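Local coordinates for protein alpha-1,2-mannosyltransferase (Ktr4), putative (Neosartorya fumigata, PDB 7BOP) that is a putative fungal mannosyltransferase of the GT-A clan that binds guanosine-5'-diphosphate and a manganese ion, at residues A[103-108]-A[171-176]; A[177-182]-A[289-294]; A[282-287]-A[318-323]. One frame throughout, in Å; residues are numbered along the deposited sequence.

Interaction 1: residues A[103-108]-A[171-176]; sequences IFFNDK and CRWNSG. With GDP (guanosine-5'-diphosphate), chain H.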
loop_
_atom_site.group_PDB
_atom_site.type_symbol
_atom_site.label_atom_id
_atom_site.label_comp_id
_atom_site.label_asym_id
_atom_site.label_seq_id
_atom_site.Cartn_x
_atom_site.Cartn_y
_atom_site.Cartn_z
ATOM N N ILE A 103 16.066 -1.482 0.629
ATOM C CA ILE A 103 16.295 -1.843 -0.764
ATOM C C ILE A 103 15.546 -0.848 -1.650
ATOM O O ILE A 103 14.302 -0.784 -1.638
ATOM C CB ILE A 103 15.873 -3.295 -1.066
ATOM C CG1 ILE A 103 16.481 -4.256 -0.039
ATOM C CG2 ILE A 103 16.319 -3.704 -2.460
ATOM C CD1 ILE A 103 16.074 -5.698 -0.197
ATOM N N PHE A 104 16.315 -0.066 -2.412
ATOM C CA PHE A 104 15.777 0.933 -3.325
ATOM C C PHE A 104 15.711 0.385 -4.744
ATOM O O PHE A 104 16.631 -0.318 -5.192
ATOM C CB PHE A 104 16.627 2.198 -3.267
ATOM C CG PHE A 104 16.725 2.781 -1.889
ATOM C CD1 PHE A 104 15.650 3.468 -1.341
ATOM C CD2 PHE A 104 17.880 2.628 -1.126
ATOM C CE1 PHE A 104 15.718 3.993 -0.065
ATOM C CE2 PHE A 104 17.958 3.160 0.154
ATOM C CZ PHE A 104 16.878 3.852 0.686
ATOM N N PHE A 105 14.610 0.690 -5.433
ATOM C CA PHE A 105 14.366 0.250 -6.808
ATOM C C PHE A 105 14.140 1.438 -7.715
ATOM O O PHE A 105 13.546 2.436 -7.313
ATOM C CB PHE A 105 13.144 -0.660 -6.868
ATOM C CG PHE A 105 13.326 -1.957 -6.134
ATOM C CD1 PHE A 105 13.871 -3.061 -6.782
ATOM C CD2 PHE A 105 12.960 -2.075 -4.803
ATOM C CE1 PHE A 105 14.033 -4.260 -6.112
ATOM C CE2 PHE A 105 13.130 -3.275 -4.125
ATOM C CZ PHE A 105 13.658 -4.372 -4.781
ATOM N N ASN A 106 14.603 1.316 -8.956
ATOM C CA ASN A 106 14.459 2.374 -9.943
ATOM C C ASN A 106 14.611 1.751 -11.332
ATOM O O ASN A 106 15.395 0.822 -11.518
ATOM C CB ASN A 106 15.498 3.477 -9.662
ATOM C CG ASN A 106 15.310 4.726 -10.511
ATOM O OD1 ASN A 106 14.438 4.792 -11.376
ATOM N ND2 ASN A 106 16.147 5.728 -10.265
ATOM N N ASP A 107 13.798 2.202 -12.282
ATOM C CA ASP A 107 13.920 1.766 -13.678
ATOM C C ASP A 107 15.250 2.241 -14.301
ATOM O O ASP A 107 15.781 1.590 -15.189
ATOM C CB ASP A 107 12.726 2.235 -14.522
ATOM C CG ASP A 107 12.551 3.741 -14.517
ATOM O OD1 ASP A 107 12.424 4.327 -13.424
ATOM O OD2 ASP A 107 12.525 4.341 -15.607
ATOM N N LYS A 108 15.761 3.370 -13.816
ATOM C CA LYS A 108 17.070 3.899 -14.196
ATOM C C LYS A 108 18.103 3.683 -13.085
ATOM O O LYS A 108 17.730 3.390 -11.946
ATOM C CB LYS A 108 16.928 5.385 -14.516
ATOM C CG LYS A 108 15.988 5.634 -15.687
ATOM C CD LYS A 108 15.558 7.077 -15.773
ATOM C CE LYS A 108 14.486 7.245 -16.838
ATOM N NZ LYS A 108 13.925 8.623 -16.786
ATOM N N CYS A 171 2.351 1.474 -11.591
ATOM C CA CYS A 171 1.203 0.725 -11.074
ATOM C C CYS A 171 1.304 -0.764 -11.393
ATOM O O CYS A 171 1.035 -1.616 -10.545
ATOM C CB CYS A 171 -0.108 1.282 -11.632
ATOM S SG CYS A 171 -0.544 2.915 -10.978
ATOM N N ARG A 172 1.683 -1.065 -12.624
ATOM C CA ARG A 172 1.900 -2.445 -13.056
ATOM C C ARG A 172 3.043 -3.104 -12.271
ATOM O O ARG A 172 2.911 -4.250 -11.820
ATOM C CB ARG A 172 2.183 -2.483 -14.554
ATOM C CG ARG A 172 2.483 -3.864 -15.100
ATOM C CD ARG A 172 2.571 -3.837 -16.608
ATOM N NE ARG A 172 2.789 -5.185 -17.115
ATOM C CZ ARG A 172 3.971 -5.732 -17.403
ATOM N NH1 ARG A 172 5.119 -5.059 -17.282
ATOM N NH2 ARG A 172 4.003 -6.985 -17.840
ATOM N N TRP A 173 4.128 -2.364 -12.065
ATOM C CA TRP A 173 5.276 -2.884 -11.318
ATOM C C TRP A 173 4.913 -3.237 -9.871
ATOM O O TRP A 173 5.230 -4.332 -9.392
ATOM C CB TRP A 173 6.448 -1.911 -11.338
ATOM C CG TRP A 173 7.691 -2.525 -10.742
ATOM C CD1 TRP A 173 8.541 -3.398 -11.356
ATOM C CD2 TRP A 173 8.198 -2.338 -9.419
ATOM N NE1 TRP A 173 9.548 -3.765 -10.503
ATOM C CE2 TRP A 173 9.368 -3.132 -9.306
ATOM C CE3 TRP A 173 7.782 -1.586 -8.315
ATOM C CZ2 TRP A 173 10.132 -3.176 -8.143
ATOM C CZ3 TRP A 173 8.541 -1.629 -7.153
ATOM C CH2 TRP A 173 9.713 -2.422 -7.080
ATOM N N ASN A 174 4.230 -2.320 -9.190
ATOM C CA ASN A 174 3.729 -2.589 -7.835
ATOM C C ASN A 174 2.674 -3.699 -7.801
ATOM O O ASN A 174 2.609 -4.441 -6.828
ATOM C CB ASN A 174 3.185 -1.310 -7.193
ATOM C CG ASN A 174 4.290 -0.373 -6.736
ATOM O OD1 ASN A 174 5.253 -0.794 -6.113
ATOM N ND2 ASN A 174 4.137 0.903 -7.027
ATOM N N SER A 175 1.865 -3.818 -8.859
ATOM C CA SER A 175 0.816 -4.835 -8.909
ATOM C C SER A 175 1.321 -6.265 -9.100
ATOM O O SER A 175 0.768 -7.191 -8.508
ATOM C CB SER A 175 -0.191 -4.527 -10.016
ATOM O OG SER A 175 -0.882 -3.305 -9.770
ATOM N N GLY A 176 2.325 -6.449 -9.951
ATOM C CA GLY A 176 2.746 -7.793 -10.353
ATOM C C GLY A 176 4.222 -8.119 -10.461
ATOM O O GLY A 176 4.563 -9.288 -10.649
HETATM P PB GDP H . 1.274 9.012 -6.044
HETATM O O1B GDP H . 1.073 10.478 -6.303
HETATM O O2B GDP H . 1.802 8.685 -4.637
HETATM O O3B GDP H . 0.144 8.104 -6.487
HETATM O O3A GDP H . 2.471 8.681 -7.094
HETATM P PA GDP H . 4.058 8.892 -6.826
HETATM O O1A GDP H . 4.622 9.854 -7.843
HETATM O O2A GDP H . 4.273 9.107 -5.311
HETATM O "O5'" GDP H . 4.524 7.422 -7.285
HETATM C "C5'" GDP H . 4.308 6.282 -6.452
HETATM C "C4'" GDP H . 5.645 5.654 -6.068
HETATM O "O4'" GDP H . 6.303 5.190 -7.252
HETATM C "C3'" GDP H . 6.633 6.616 -5.424
HETATM O "O3'" GDP H . 7.448 5.853 -4.520
HETATM C "C2'" GDP H . 7.439 7.172 -6.587
HETATM O "O2'" GDP H . 8.754 7.565 -6.193
HETATM C "C1'" GDP H . 7.457 5.983 -7.542
HETATM N N9 GDP H . 7.444 6.252 -9.000
HETATM C C8 GDP H . 6.429 6.722 -9.779
HETATM N N7 GDP H . 6.814 6.764 -11.077
HETATM C C5 GDP H . 8.080 6.308 -11.144
HETATM C C6 GDP H . 9.092 6.085 -12.199
HETATM O O6 GDP H . 8.809 6.361 -13.375
HETATM N N1 GDP H . 10.297 5.583 -11.853
HETATM C C2 GDP H . 10.604 5.271 -10.568
HETATM N N2 GDP H . 11.827 4.774 -10.254
HETATM N N3 GDP H . 9.725 5.462 -9.552
HETATM C C4 GDP H . 8.483 5.958 -9.780
#
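Phe105 and Trp173 meet through the far corner of the indole: Trp173 CH2 lies over one face of the phenyl ring, 3.8 Å from Phe105 CG, with Trp173 CZ2 beside it. The two side chains run roughly perpendicular to each other, and their six-membered rings are inclined at 51°, neither a stack nor an edge-to-face pair. With its CG anti to the backbone N (chi1 -172°), Trp173 reaches from helix 165-177 across to the strand.

The next residue of the strand turns the other way. Asn106 directs its CB away from the helix, and its OD1 accepts from the exocyclic amine N2 of GDP at 2.8 Å. Asp107 OD1 takes the ring N1 of GDP at 2.9 Å and, more loosely, the same N2 at 3.3 Å. The amine is thus shared by two oxygens, which probably helps two acceptors, Asn106 OD1 and Asp107 OD1, to lie 2.9 Å apart.

Asn106 is itself held by an Asx turn, in which Lys108 N donates to its OD1 at 3.1 Å from above the carbonyl plane. On the helix, Cys171 O receives both Ser175 N and Ser175 OG, from opposite faces of its plane; the hydroxyl stands 2.7 Å away.

Farther out, Leu74 of the neighbouring strand touches both Phe105 and Trp173, and His181 meets the Phe105 ring edge-to-face. Arg172 forms a salt bridge with Asp304.

The end of the strand and the loop that begins there therefore serve two chemistries: an apolar aromatic side that packs against the helix, and a pair of side-chain oxygens that complement the N1-H and N2-H donors of the bound GDP, whereas N1 of an adenine would be an acceptor.

Interaction 2: residues A[177-182]-A[289-294]; sequences MFYKHP and DFFRGE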
loop_
_atom_site.group_PDB
_atom_site.type_symbol
_atom_site.label_atom_id
_atom_site.label_comp_id
_atom_site.label_asym_id
_atom_site.label_seq_id
_atom_site.Cartn_x
_atom_site.Cartn_y
_atom_site.Cartn_z
ATOM N N MET A 177 5.095 -7.117 -10.359
ATOM C CA MET A 177 6.510 -7.308 -10.676
ATOM C C MET A 177 7.472 -7.190 -9.501
ATOM O O MET A 177 8.487 -7.893 -9.494
ATOM C CB MET A 177 6.938 -6.337 -11.779
ATOM C CG MET A 177 6.146 -6.459 -13.076
ATOM S SD MET A 177 6.223 -8.119 -13.776
ATOM C CE MET A 177 5.164 -7.940 -15.196
ATOM N N PHE A 178 7.188 -6.333 -8.518
ATOM C CA PHE A 178 8.139 -6.117 -7.411
ATOM C C PHE A 178 8.494 -7.418 -6.690
ATOM O O PHE A 178 9.663 -7.651 -6.376
ATOM C CB PHE A 178 7.672 -5.023 -6.431
ATOM C CG PHE A 178 6.665 -5.477 -5.398
ATOM C CD1 PHE A 178 5.311 -5.609 -5.721
ATOM C CD2 PHE A 178 7.061 -5.733 -4.090
ATOM C CE1 PHE A 178 4.386 -5.999 -4.759
ATOM C CE2 PHE A 178 6.145 -6.137 -3.130
ATOM C CZ PHE A 178 4.798 -6.264 -3.464
ATOM N N TYR A 179 7.493 -8.273 -6.480
ATOM C CA TYR A 179 7.689 -9.554 -5.811
ATOM C C TYR A 179 8.401 -10.628 -6.662
ATOM O O TYR A 179 8.677 -11.712 -6.155
ATOM C CB TYR A 179 6.371 -10.105 -5.262
ATOM C CG TYR A 179 5.251 -10.303 -6.267
ATOM C CD1 TYR A 179 5.115 -11.498 -6.969
ATOM C CD2 TYR A 179 4.289 -9.305 -6.468
ATOM C CE1 TYR A 179 4.075 -11.684 -7.866
ATOM C CE2 TYR A 179 3.241 -9.480 -7.358
ATOM C CZ TYR A 179 3.130 -10.668 -8.051
ATOM O OH TYR A 179 2.090 -10.837 -8.935
ATOM N N LYS A 180 8.654 -10.327 -7.935
ATOM C CA LYS A 180 9.453 -11.162 -8.830
ATOM C C LYS A 180 10.871 -10.640 -9.027
ATOM O O LYS A 180 11.639 -11.254 -9.758
ATOM C CB LYS A 180 8.777 -11.249 -10.202
ATOM C CG LYS A 180 7.416 -11.912 -10.182
ATOM C CD LYS A 180 6.871 -12.012 -11.596
ATOM C CE LYS A 180 5.512 -12.683 -11.632
ATOM N NZ LYS A 180 4.404 -11.701 -11.821
ATOM N N HIS A 181 11.232 -9.519 -8.404
ATOM C CA HIS A 181 12.576 -8.975 -8.571
ATOM C C HIS A 181 13.597 -9.897 -7.875
ATOM O O HIS A 181 13.355 -10.330 -6.742
ATOM C CB HIS A 181 12.688 -7.560 -8.020
ATOM C CG HIS A 181 13.883 -6.825 -8.536
ATOM N ND1 HIS A 181 15.156 -7.087 -8.085
ATOM C CD2 HIS A 181 14.011 -5.860 -9.471
ATOM C CE1 HIS A 181 16.019 -6.308 -8.709
ATOM N NE2 HIS A 181 15.348 -5.548 -9.555
ATOM N N PRO A 182 14.724 -10.217 -8.550
ATOM C CA PRO A 182 15.721 -11.137 -7.949
ATOM C C PRO A 182 16.243 -10.743 -6.556
ATOM O O PRO A 182 16.413 -11.593 -5.695
ATOM C CB PRO A 182 16.872 -11.117 -8.973
ATOM C CG PRO A 182 16.196 -10.848 -10.275
ATOM C CD PRO A 182 15.050 -9.913 -9.961
ATOM N N ASP A 289 5.067 -13.750 -0.232
ATOM C CA ASP A 289 4.597 -15.060 -0.685
ATOM C C ASP A 289 3.091 -15.128 -0.956
ATOM O O ASP A 289 2.654 -16.024 -1.664
ATOM C CB ASP A 289 5.013 -16.168 0.280
ATOM C CG ASP A 289 6.523 -16.361 0.329
ATOM O OD1 ASP A 289 7.224 -15.987 -0.629
ATOM O OD2 ASP A 289 6.997 -16.886 1.341
ATOM N N PHE A 290 2.301 -14.195 -0.417
ATOM C CA PHE A 290 0.904 -14.083 -0.848
ATOM C C PHE A 290 0.833 -13.704 -2.318
ATOM O O PHE A 290 0.175 -14.371 -3.100
ATOM C CB PHE A 290 0.118 -13.046 -0.039
ATOM C CG PHE A 290 -1.219 -12.740 -0.637
ATOM C CD1 PHE A 290 -2.236 -13.691 -0.591
ATOM C CD2 PHE A 290 -1.447 -11.534 -1.297
ATOM C CE1 PHE A 290 -3.472 -13.435 -1.178
ATOM C CE2 PHE A 290 -2.676 -11.270 -1.882
ATOM C CZ PHE A 290 -3.690 -12.219 -1.815
ATOM N N PHE A 291 1.532 -12.634 -2.681
ATOM C CA PHE A 291 1.499 -12.101 -4.034
ATOM C C PHE A 291 2.169 -13.036 -5.037
ATOM O O PHE A 291 1.749 -13.108 -6.190
ATOM C CB PHE A 291 2.130 -10.704 -4.078
ATOM C CG PHE A 291 1.404 -9.693 -3.235
ATOM C CD1 PHE A 291 0.200 -9.140 -3.674
ATOM C CD2 PHE A 291 1.897 -9.314 -1.989
ATOM C CE1 PHE A 291 -0.488 -8.210 -2.894
ATOM C CE2 PHE A 291 1.210 -8.393 -1.197
ATOM C CZ PHE A 291 0.010 -7.838 -1.656
ATOM N N ARG A 292 3.197 -13.759 -4.588
ATOM C CA ARG A 292 3.831 -14.809 -5.402
ATOM C C ARG A 292 2.953 -16.034 -5.584
ATOM O O ARG A 292 3.223 -16.836 -6.456
ATOM C CB ARG A 292 5.153 -15.270 -4.777
ATOM C CG ARG A 292 6.260 -14.249 -4.814
ATOM C CD ARG A 292 7.312 -14.598 -3.780
ATOM N NE ARG A 292 8.421 -13.658 -3.824
ATOM C CZ ARG A 292 9.263 -13.424 -2.821
ATOM N NH1 ARG A 292 9.147 -14.055 -1.655
ATOM N NH2 ARG A 292 10.238 -12.538 -2.982
ATOM N N GLY A 293 1.936 -16.196 -4.744
ATOM C CA GLY A 293 1.068 -17.356 -4.774
ATOM C C GLY A 293 0.277 -17.522 -6.056
ATOM O O GLY A 293 0.138 -16.584 -6.859
ATOM N N GLU A 294 -0.238 -18.735 -6.236
ATOM C CA GLU A 294 -0.974 -19.109 -7.435
ATOM C C GLU A 294 -2.127 -18.152 -7.716
ATOM O O GLU A 294 -2.274 -17.669 -8.828
ATOM C CB GLU A 294 -1.543 -20.531 -7.294
ATOM C CG GLU A 294 -2.248 -21.043 -8.546
ATOM C CD GLU A 294 -2.928 -22.401 -8.366
ATOM O OE1 GLU A 294 -2.603 -23.137 -7.409
ATOM O OE2 GLU A 294 -3.812 -22.724 -9.189
HETATM O O HOH W 1 11.497 -11.973 -5.606
#
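Phe291 lays its CB over one face of the Tyr179 ring, a CH-pi contact with the carbon 3.7 Å from the ring centroid and 19° off the normal. The ring also lies against the helix backbone, its CE1 coming 3.2 Å from Phe291 O, while its CD1 side meets Arg292 CG. A first torsion that puts CG of Tyr179 between the backbone N and the carbonyl carbon (chi1 57°) turns the phenol toward the helix. The remaining apolar touch is lighter: Phe178 CZ approaches Phe291 CD2 at 4.5 Å, obliquely to both rings.

The polar contacts centre on Arg292. Its side chain and that of Tyr179 run alongside in opposite senses, and the extended arginine brings its NE to Tyr179 O at 3.0 Å. The bond is nearly straight (166°) and lies in the planes of both the carbonyl and the guanidinium group. At another edge of that group, NH1 of Arg292 makes a salt bridge with Asp289 OD1 at 2.9 Å, one turn back on the same helix, meeting the carboxylate on its syn side but tilted out of its plane. Leu184 O and Tyr187 O take further guanidinium hydrogens, and the Tyr179 hydroxyl is hydrogen-bonded to Asp297.

One water joins them. It donates to Tyr179 O (2.9 Å) and to His181 O (2.7 Å), and accepts from Arg292 NH2 at 3.0 Å, so that Tyr179 O is gripped by both arginine and water.

Together these contacts join the 3-10 turn following helix 165-177 to the short helix 288-292, which comes directly after a central strand; Gly293 then occupies the N-cap position of helix 294-306. Such packing of helices and connecting loops around a mixed sheet belongs to the GT-A alpha/beta fold.

Interaction 3: residues A[282-287]-A[318-323]; sequences NFEIGD and PVHSIG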
loop_
_atom_site.group_PDB
_atom_site.type_symbol
_atom_site.label_atom_id
_atom_site.label_comp_id
_atom_site.label_asym_id
_atom_site.label_seq_id
_atom_site.Cartn_x
_atom_site.Cartn_y
_atom_site.Cartn_z
ATOM N N ASN A 282 0.649 3.354 -0.910
ATOM C CA ASN A 282 1.918 4.052 -0.640
ATOM C C ASN A 282 2.575 3.574 0.672
ATOM O O ASN A 282 3.801 3.573 0.787
ATOM C CB ASN A 282 1.772 5.574 -0.674
ATOM C CG ASN A 282 0.615 6.077 0.156
ATOM O OD1 ASN A 282 0.634 6.038 1.383
ATOM N ND2 ASN A 282 -0.398 6.576 -0.527
ATOM N N PHE A 283 1.746 3.164 1.636
ATOM C CA PHE A 283 2.168 2.394 2.814
ATOM C C PHE A 283 1.681 0.963 2.654
ATOM O O PHE A 283 0.482 0.749 2.412
ATOM C CB PHE A 283 1.540 2.970 4.098
ATOM C CG PHE A 283 1.760 2.113 5.328
ATOM C CD1 PHE A 283 0.944 1.011 5.593
ATOM C CD2 PHE A 283 2.793 2.398 6.214
ATOM C CE1 PHE A 283 1.152 0.214 6.705
ATOM C CE2 PHE A 283 3.005 1.603 7.335
ATOM C CZ PHE A 283 2.184 0.509 7.579
ATOM N N GLU A 284 2.580 -0.006 2.830
ATOM C CA GLU A 284 2.217 -1.425 2.897
ATOM C C GLU A 284 3.247 -2.156 3.723
ATOM O O GLU A 284 4.447 -1.896 3.575
ATOM C CB GLU A 284 2.205 -2.094 1.518
ATOM C CG GLU A 284 1.153 -1.590 0.560
ATOM C CD GLU A 284 0.988 -2.457 -0.678
ATOM O OE1 GLU A 284 -0.160 -2.535 -1.174
ATOM O OE2 GLU A 284 1.979 -3.073 -1.156
ATOM N N ILE A 285 2.779 -3.059 4.578
ATOM C CA ILE A 285 3.630 -4.092 5.163
ATOM C C ILE A 285 2.998 -5.407 4.739
ATOM O O ILE A 285 1.850 -5.674 5.087
ATOM C CB ILE A 285 3.739 -3.971 6.687
ATOM C CG1 ILE A 285 4.395 -2.631 7.061
ATOM C CG2 ILE A 285 4.547 -5.143 7.244
ATOM C CD1 ILE A 285 4.371 -2.290 8.541
ATOM N N GLY A 286 3.722 -6.219 3.968
ATOM C CA GLY A 286 3.102 -7.381 3.348
ATOM C C GLY A 286 3.949 -8.630 3.268
ATOM O O GLY A 286 5.173 -8.574 3.372
ATOM N N ASP A 287 3.256 -9.742 3.058
ATOM C CA ASP A 287 3.847 -11.060 2.834
ATOM C C ASP A 287 4.020 -11.251 1.328
ATOM O O ASP A 287 3.041 -11.463 0.596
ATOM C CB ASP A 287 2.898 -12.112 3.438
ATOM C CG ASP A 287 3.420 -13.543 3.328
ATOM O OD1 ASP A 287 4.403 -13.803 2.607
ATOM O OD2 ASP A 287 2.809 -14.411 3.978
ATOM N N PRO A 318 -6.019 -0.469 -5.691
ATOM C CA PRO A 318 -7.229 -1.275 -5.911
ATOM C C PRO A 318 -6.928 -2.725 -6.315
ATOM O O PRO A 318 -7.608 -3.626 -5.854
ATOM C CB PRO A 318 -7.979 -0.512 -7.018
ATOM C CG PRO A 318 -7.007 0.441 -7.592
ATOM C CD PRO A 318 -6.042 0.764 -6.499
ATOM N N VAL A 319 -5.901 -2.943 -7.128
ATOM C CA VAL A 319 -5.521 -4.301 -7.539
ATOM C C VAL A 319 -5.060 -5.170 -6.352
ATOM O O VAL A 319 -5.522 -6.308 -6.195
ATOM C CB VAL A 319 -4.482 -4.272 -8.690
ATOM C CG1 VAL A 319 -3.937 -5.668 -8.980
ATOM C CG2 VAL A 319 -5.112 -3.682 -9.953
ATOM N N HIS A 320 -4.170 -4.644 -5.516
ATOM C CA HIS A 320 -3.825 -5.317 -4.246
ATOM C C HIS A 320 -5.039 -5.567 -3.368
ATOM O O HIS A 320 -5.211 -6.670 -2.829
ATOM C CB HIS A 320 -2.799 -4.499 -3.460
ATOM C CG HIS A 320 -1.422 -4.551 -4.040
ATOM N ND1 HIS A 320 -0.337 -3.969 -3.425
ATOM C CD2 HIS A 320 -0.949 -5.131 -5.169
ATOM C CE1 HIS A 320 0.743 -4.168 -4.157
ATOM N NE2 HIS A 320 0.399 -4.869 -5.225
ATOM N N SER A 321 -5.878 -4.536 -3.224
ATOM C CA SER A 321 -7.035 -4.610 -2.339
ATOM C C SER A 321 -8.037 -5.657 -2.782
ATOM O O SER A 321 -8.555 -6.413 -1.952
ATOM C CB SER A 321 -7.718 -3.246 -2.238
ATOM O OG SER A 321 -6.804 -2.268 -1.769
ATOM N N ILE A 322 -8.313 -5.700 -4.084
ATOM C CA ILE A 322 -9.207 -6.723 -4.635
ATOM C C ILE A 322 -8.573 -8.117 -4.475
ATOM O O ILE A 322 -9.244 -9.063 -4.062
ATOM C CB ILE A 322 -9.556 -6.436 -6.106
ATOM C CG1 ILE A 322 -10.494 -5.220 -6.203
ATOM C CG2 ILE A 322 -10.220 -7.637 -6.747
ATOM C CD1 ILE A 322 -10.562 -4.605 -7.580
ATOM N N GLY A 323 -7.292 -8.237 -4.805
ATOM C CA GLY A 323 -6.592 -9.515 -4.654
ATOM C C GLY A 323 -6.634 -10.055 -3.235
ATOM O O GLY A 323 -6.928 -11.236 -3.022
#
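Glu284 and His320 meet head-on through a hydrogen bond from His320 ND1 to Glu284 OE1, 2.7 Å long. The bond is almost straight (171°), lies in the imidazole plane and uses the syn lone pair of the carboxylate oxygen. Carboxylate and ring planes are only 23° apart, so the two flat groups lie nearly coplanar although the side chains approach almost at right angles. An extended chain beyond CG carries the Glu284 carboxylate out from the strand to the histidine.

This buried core is densely satisfied. Tyr218 OH also bonds OE1 and Tyr190 OH bonds OE2, while on its far side the imidazole uses NE2 toward Asn174 O, which fixes the ring's rotation from both nitrogens.

Around it the segments part. Even the closest CA atoms, those of Glu284 and His320, are 10.1 Å apart, and no other residues of the two segments touch. Toward the end of the strand, Asp287 is partly exposed and turns to capping the following helix.

This is a His-carboxylate pair tying a strand of the central mixed sheet to helix 316-327 in the GT-A fold.

How the interactions relate
Interactions 1 and 3 reach the same mixed sheet, their centres 14 Å apart, while interaction 2 joins a turn and a short helix beside it, 12 Å from each. Interaction 1 closes before the others open; interactions 2 and 3 interleave, strand 284-287 running straight into helix 288-292. Helix 165-177 leads from interaction 1 into interaction 2, where Trp173 O and Phe178 N probably hydrogen-bond across the junction. His320 lies where all three converge: its ring packs against Phe178 and Phe291, and its NE2 probably hydrogen-bonds to Asn174 O of segment 171-176. These buried contacts connect the neighbourhood of the nucleotide to strand 284-287.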